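Local coordinates for oxidoreductase, Gfo/Idh/MocA family (Pseudomonas syringae pv. tomato, PDB 3DTY), which binds magnesium, forms a tetramer and probably acts as a nucleotide-dependent oxidoreductase of the Gfo/Idh/MocA family, at residues Tyr72-Phe76 and Ser100-Ala105; Gly176-Ala180 and Val235-Ala239. All coordinates share one frame; numbering follows the deposited sequence.

Interaction 1: residues Tyr72-Phe76 and Ser100-Ala105; sequences YLSMF and SITKAA
Helix segments Tyr72-Phe76 and Ser100-Ala105 run almost parallel, their axes 10.4 Å apart at the closest and 11° from one another, with Tyr72 level with Ile101 and Phe76 with Ala105. Two aromatic rings, one helical turn apart, bridge this rather wide gap. The Tyr72 ring receives Ile101 over the centre of one face: CG1 lies 3.7 Å from the ring centroid and 11° off the normal, a well-centred CH-pi contact. CG of Tyr72 sits between its own backbone N and carbonyl carbon (chi1 71°), which swings the ring across to Ile101 and sets its edge against Ala104 CB, 3.8 Å from Tyr72 CE1. Phe76 works differently. With CG beside the backbone N, its ring lies against the backbone of the other helix as well as its methyl groups: CE2 comes within 3.3 Å of Ala105 N, and the carbonyl oxygen of Ile101 lies near the ring plane at its edge. CZ also meets the CB of Ala105 at 3.6 Å, while the carbonyl O of Tyr72 sits over one face of the Phe76 ring, toward the rim. The small methyl of Ala104 is shared, touching both aromatic residues. Beneath the pair, Ile101 and Ala105 also rest on strand 88-92, the central strand of the parallel sheet, as expected where two neighbouring helices cover one face of a Rossmann fold. No hydrogen bond crosses the contact, and Ala105 N is already bonded to Ile101 O within its helix; aromatic faces and edges fitted against aliphatic carbons and helical backbone therefore carry the cohesion between the helices.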
loop_
_atom_site.group_PDB
_atom_site.type_symbol
_atom_site.label_atom_id
_atom_site.label_comp_id
_atom_site.label_asym_id
_atom_site.label_seq_id
_atom_site.Cartn_x
_atom_site.Cartn_y
_atom_site.Cartn_z
ATOM N N TYR A 72 34.033 4.705 -33.481
ATOM C CA TYR A 72 32.907 5.458 -34.013
ATOM C C TYR A 72 33.260 6.289 -35.246
ATOM O O TYR A 72 32.443 6.424 -36.153
ATOM C CB TYR A 72 32.279 6.331 -32.908
ATOM C CG TYR A 72 33.089 7.525 -32.455
ATOM C CD1 TYR A 72 32.968 8.755 -33.101
ATOM C CD2 TYR A 72 33.962 7.432 -31.376
ATOM C CE1 TYR A 72 33.695 9.872 -32.682
ATOM C CE2 TYR A 72 34.701 8.545 -30.946
ATOM C CZ TYR A 72 34.558 9.762 -31.609
ATOM O OH TYR A 72 35.276 10.868 -31.205
ATOM N N LEU A 73 34.477 6.824 -35.300
ATOM C CA LEU A 73 34.889 7.632 -36.451
ATOM C C LEU A 73 34.979 6.826 -37.746
ATOM O O LEU A 73 34.440 7.230 -38.779
ATOM C CB LEU A 73 36.225 8.317 -36.167
ATOM C CG LEU A 73 36.088 9.827 -35.945
ATOM C CD1 LEU A 73 37.100 10.311 -34.926
ATOM C CD2 LEU A 73 36.254 10.543 -37.282
ATOM N N SER A 74 35.655 5.687 -37.702
ATOM C CA SER A 74 35.762 4.869 -38.900
ATOM C C SER A 74 34.354 4.454 -39.344
ATOM O O SER A 74 34.056 4.404 -40.542
ATOM C CB SER A 74 36.649 3.644 -38.634
ATOM O OG SER A 74 36.236 2.942 -37.479
HETATM N N MSE A 75 33.483 4.174 -38.381
HETATM C CA MSE A 75 32.114 3.789 -38.714
HETATM C C MSE A 75 31.392 4.924 -39.438
HETATM O O MSE A 75 30.837 4.726 -40.517
HETATM C CB MSE A 75 31.318 3.408 -37.457
HETATM C CG MSE A 75 29.820 3.193 -37.741
HETATM SE SE MSE A 75 28.863 2.160 -36.404
HETATM C CE MSE A 75 28.496 3.566 -35.116
ATOM N N PHE A 76 31.403 6.114 -38.847
ATOM C CA PHE A 76 30.726 7.251 -39.459
ATOM C C PHE A 76 31.260 7.540 -40.865
ATOM O O PHE A 76 30.483 7.751 -41.799
ATOM C CB PHE A 76 30.866 8.503 -38.584
ATOM C CG PHE A 76 30.173 8.402 -37.247
ATOM C CD1 PHE A 76 29.265 7.377 -36.989
ATOM C CD2 PHE A 76 30.430 9.336 -36.247
ATOM C CE1 PHE A 76 28.618 7.288 -35.764
ATOM C CE2 PHE A 76 29.786 9.256 -35.015
ATOM C CZ PHE A 76 28.884 8.229 -34.770
ATOM N N SER A 100 31.567 14.505 -27.840
ATOM C CA SER A 100 32.318 14.350 -29.087
ATOM C C SER A 100 31.675 13.380 -30.068
ATOM O O SER A 100 31.658 13.626 -31.273
ATOM C CB SER A 100 33.751 13.916 -28.786
ATOM O OG SER A 100 33.759 12.750 -27.990
ATOM N N ILE A 101 31.136 12.280 -29.560
ATOM C CA ILE A 101 30.509 11.311 -30.444
ATOM C C ILE A 101 29.241 11.894 -31.064
ATOM O O ILE A 101 29.021 11.764 -32.264
ATOM C CB ILE A 101 30.207 10.001 -29.695
ATOM C CG1 ILE A 101 31.531 9.389 -29.217
ATOM C CG2 ILE A 101 29.459 9.040 -30.602
ATOM C CD1 ILE A 101 31.399 8.095 -28.444
ATOM N N THR A 102 28.420 12.560 -30.256
ATOM C CA THR A 102 27.197 13.168 -30.777
ATOM C C THR A 102 27.547 14.207 -31.844
ATOM O O THR A 102 26.857 14.326 -32.854
ATOM C CB THR A 102 26.388 13.867 -29.669
ATOM O OG1 THR A 102 25.988 12.906 -28.681
ATOM C CG2 THR A 102 25.135 14.533 -30.261
ATOM N N LYS A 103 28.620 14.959 -31.613
ATOM C CA LYS A 103 29.051 15.979 -32.566
ATOM C C LYS A 103 29.450 15.336 -33.895
ATOM O O LYS A 103 28.996 15.755 -34.961
ATOM C CB LYS A 103 30.237 16.758 -31.995
ATOM C CG LYS A 103 30.689 17.962 -32.820
ATOM C CD LYS A 103 31.714 18.781 -32.036
ATOM C CE LYS A 103 32.302 19.896 -32.870
ATOM N NZ LYS A 103 33.152 19.367 -33.969
ATOM N N ALA A 104 30.300 14.317 -33.819
ATOM C CA ALA A 104 30.760 13.602 -35.006
ATOM C C ALA A 104 29.576 12.997 -35.761
ATOM O O ALA A 104 29.495 13.081 -36.982
ATOM C CB ALA A 104 31.748 12.501 -34.604
ATOM N N ALA A 105 28.656 12.384 -35.028
ATOM C CA ALA A 105 27.486 11.784 -35.648
ATOM C C ALA A 105 26.662 12.841 -36.379
ATOM O O ALA A 105 26.261 12.631 -37.521
ATOM C CB ALA A 105 26.634 11.090 -34.600
#

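Interaction 2: residues Gly176-Ala180 and Val235-Ala239; sequences GFHSA and VASRA
The guanidinium of Arg238 has CG2 of Val235, from its own segment, over one face and toward the rim, while the carbonyl group of His178 meets its edge. The His178 side chain touches the arginine through CB, 3.5 Å from Arg238 NH2. The grip itself is end-on and converges on a single atom. Arg238 NH1 donates to His178 O at 3.0 Å and NH2 to the same oxygen at 3.1 Å, with N-H...O angles of 151° and 145°, and the oxygen lies only 1° out of the guanidinium plane. Both donors are tilted moderately from the carbonyl plane. An arginine chain extended from CG to NE carries the group across from the short 3-10 segment 236-238, and Val235 CG2 also approaches His178 O at 4.0 Å. That oxygen belongs to a type I beta turn, Gly176-Ser179, whose first carbonyl oxygen, Gly176 O, accepts from Ser179 N and, at 2.8 Å, from Ser179 OG. Beyond the pair, Asp243 forms a salt bridge with Arg238 NH1 and also accepts from Val235 N, so the carboxylate ties the arginine back to its own loop. Ser179 O accepts a hydrogen bond from Arg167 of a second subunit, which places the turn at a tetramer interface. Two bonds to one oxygen hold the end of the guanidinium on it, and the Asp243 salt bridge gives a second point of attachment; the negative charge of Asp243 would be expected to balance an arginine whose partner across the contact is a neutral peptide oxygen.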
loop_
_atom_site.group_PDB
_atom_site.type_symbol
_atom_site.label_atom_id
_atom_site.label_comp_id
_atom_site.label_asym_id
_atom_site.label_seq_id
_atom_site.Cartn_x
_atom_site.Cartn_y
_atom_site.Cartn_z
ATOM N N GLY A 176 19.139 3.776 -2.569
ATOM C CA GLY A 176 20.212 3.619 -1.605
ATOM C C GLY A 176 21.299 2.627 -1.973
ATOM O O GLY A 176 22.066 2.200 -1.110
ATOM N N PHE A 177 21.390 2.274 -3.251
ATOM C CA PHE A 177 22.391 1.307 -3.684
ATOM C C PHE A 177 23.825 1.707 -3.376
ATOM O O PHE A 177 24.688 0.845 -3.240
ATOM C CB PHE A 177 22.227 1.012 -5.176
ATOM C CG PHE A 177 21.040 0.137 -5.487
ATOM C CD1 PHE A 177 21.054 -1.215 -5.158
ATOM C CD2 PHE A 177 19.905 0.668 -6.099
ATOM C CE1 PHE A 177 19.950 -2.029 -5.431
ATOM C CE2 PHE A 177 18.801 -0.131 -6.375
ATOM C CZ PHE A 177 18.824 -1.482 -6.043
ATOM N N HIS A 178 24.086 3.005 -3.247
ATOM C CA HIS A 178 25.445 3.445 -2.949
ATOM C C HIS A 178 25.619 3.993 -1.543
ATOM O O HIS A 178 26.503 4.809 -1.292
ATOM C CB HIS A 178 25.900 4.481 -3.974
ATOM C CG HIS A 178 25.984 3.940 -5.365
ATOM N ND1 HIS A 178 26.687 2.799 -5.674
ATOM C CD2 HIS A 178 25.427 4.368 -6.521
ATOM C CE1 HIS A 178 26.558 2.540 -6.964
ATOM N NE2 HIS A 178 25.799 3.477 -7.500
ATOM N N SER A 179 24.769 3.543 -0.631
ATOM C CA SER A 179 24.848 3.974 0.753
ATOM C C SER A 179 26.201 3.601 1.356
ATOM O O SER A 179 26.694 4.284 2.251
ATOM C CB SER A 179 23.726 3.329 1.565
ATOM O OG SER A 179 22.472 3.827 1.144
ATOM N N ALA A 180 26.793 2.516 0.863
ATOM C CA ALA A 180 28.094 2.060 1.355
ATOM C C ALA A 180 29.215 2.502 0.419
ATOM O O ALA A 180 29.076 2.421 -0.808
ATOM C CB ALA A 180 28.099 0.544 1.482
ATOM N N VAL A 235 29.656 9.773 1.315
ATOM C CA VAL A 235 30.759 8.840 1.258
ATOM C C VAL A 235 31.837 9.834 0.828
ATOM O O VAL A 235 32.017 10.093 -0.357
ATOM C CB VAL A 235 30.541 7.759 0.190
ATOM C CG1 VAL A 235 31.810 6.935 0.016
ATOM C CG2 VAL A 235 29.401 6.846 0.616
ATOM N N ALA A 236 32.505 10.421 1.820
ATOM C CA ALA A 236 33.538 11.444 1.629
ATOM C C ALA A 236 34.470 11.297 0.431
ATOM O O ALA A 236 34.743 12.273 -0.267
ATOM C CB ALA A 236 34.368 11.584 2.906
ATOM N N SER A 237 34.959 10.088 0.198
ATOM C CA SER A 237 35.873 9.833 -0.909
ATOM C C SER A 237 35.338 10.275 -2.272
ATOM O O SER A 237 36.102 10.408 -3.227
ATOM C CB SER A 237 36.205 8.344 -0.963
ATOM O OG SER A 237 35.031 7.584 -1.184
ATOM N N ARG A 238 34.032 10.500 -2.363
ATOM C CA ARG A 238 33.417 10.905 -3.625
ATOM C C ARG A 238 33.497 12.403 -3.918
ATOM O O ARG A 238 33.352 12.824 -5.072
ATOM C CB ARG A 238 31.956 10.455 -3.642
ATOM C CG ARG A 238 31.796 8.949 -3.609
ATOM C CD ARG A 238 30.350 8.538 -3.393
ATOM N NE ARG A 238 30.210 7.084 -3.400
ATOM C CZ ARG A 238 29.207 6.429 -2.826
ATOM N NH1 ARG A 238 28.247 7.095 -2.197
ATOM N NH2 ARG A 238 29.173 5.102 -2.872
ATOM N N ALA A 239 33.723 13.205 -2.881
ATOM C CA ALA A 239 33.805 14.648 -3.057
ATOM C C ALA A 239 34.741 14.977 -4.219
ATOM O O ALA A 239 35.724 14.273 -4.443
ATOM C CB ALA A 239 34.318 15.309 -1.767
#

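Overall arrangement
The two contacts fall in different parts of the chain: interaction 1 in the range of the nucleotide-binding Rossmann fold, interaction 2 in that of the C-terminal alpha/beta domain, with centres 34 Å apart and nearest atoms about 22 Å apart. They share no helix or strand. Interaction 1, partly buried, joins regular helices beside a parallel sheet, and its chemistry is apolar. Interaction 2 lies at the surface and joins two loops that follow strands 166-174 and 224-232 of the mixed sheet; there a charged side chain satisfies a backbone oxygen. Two other subunits reach segment 176-180, whereas none in the assembly touches interaction 1.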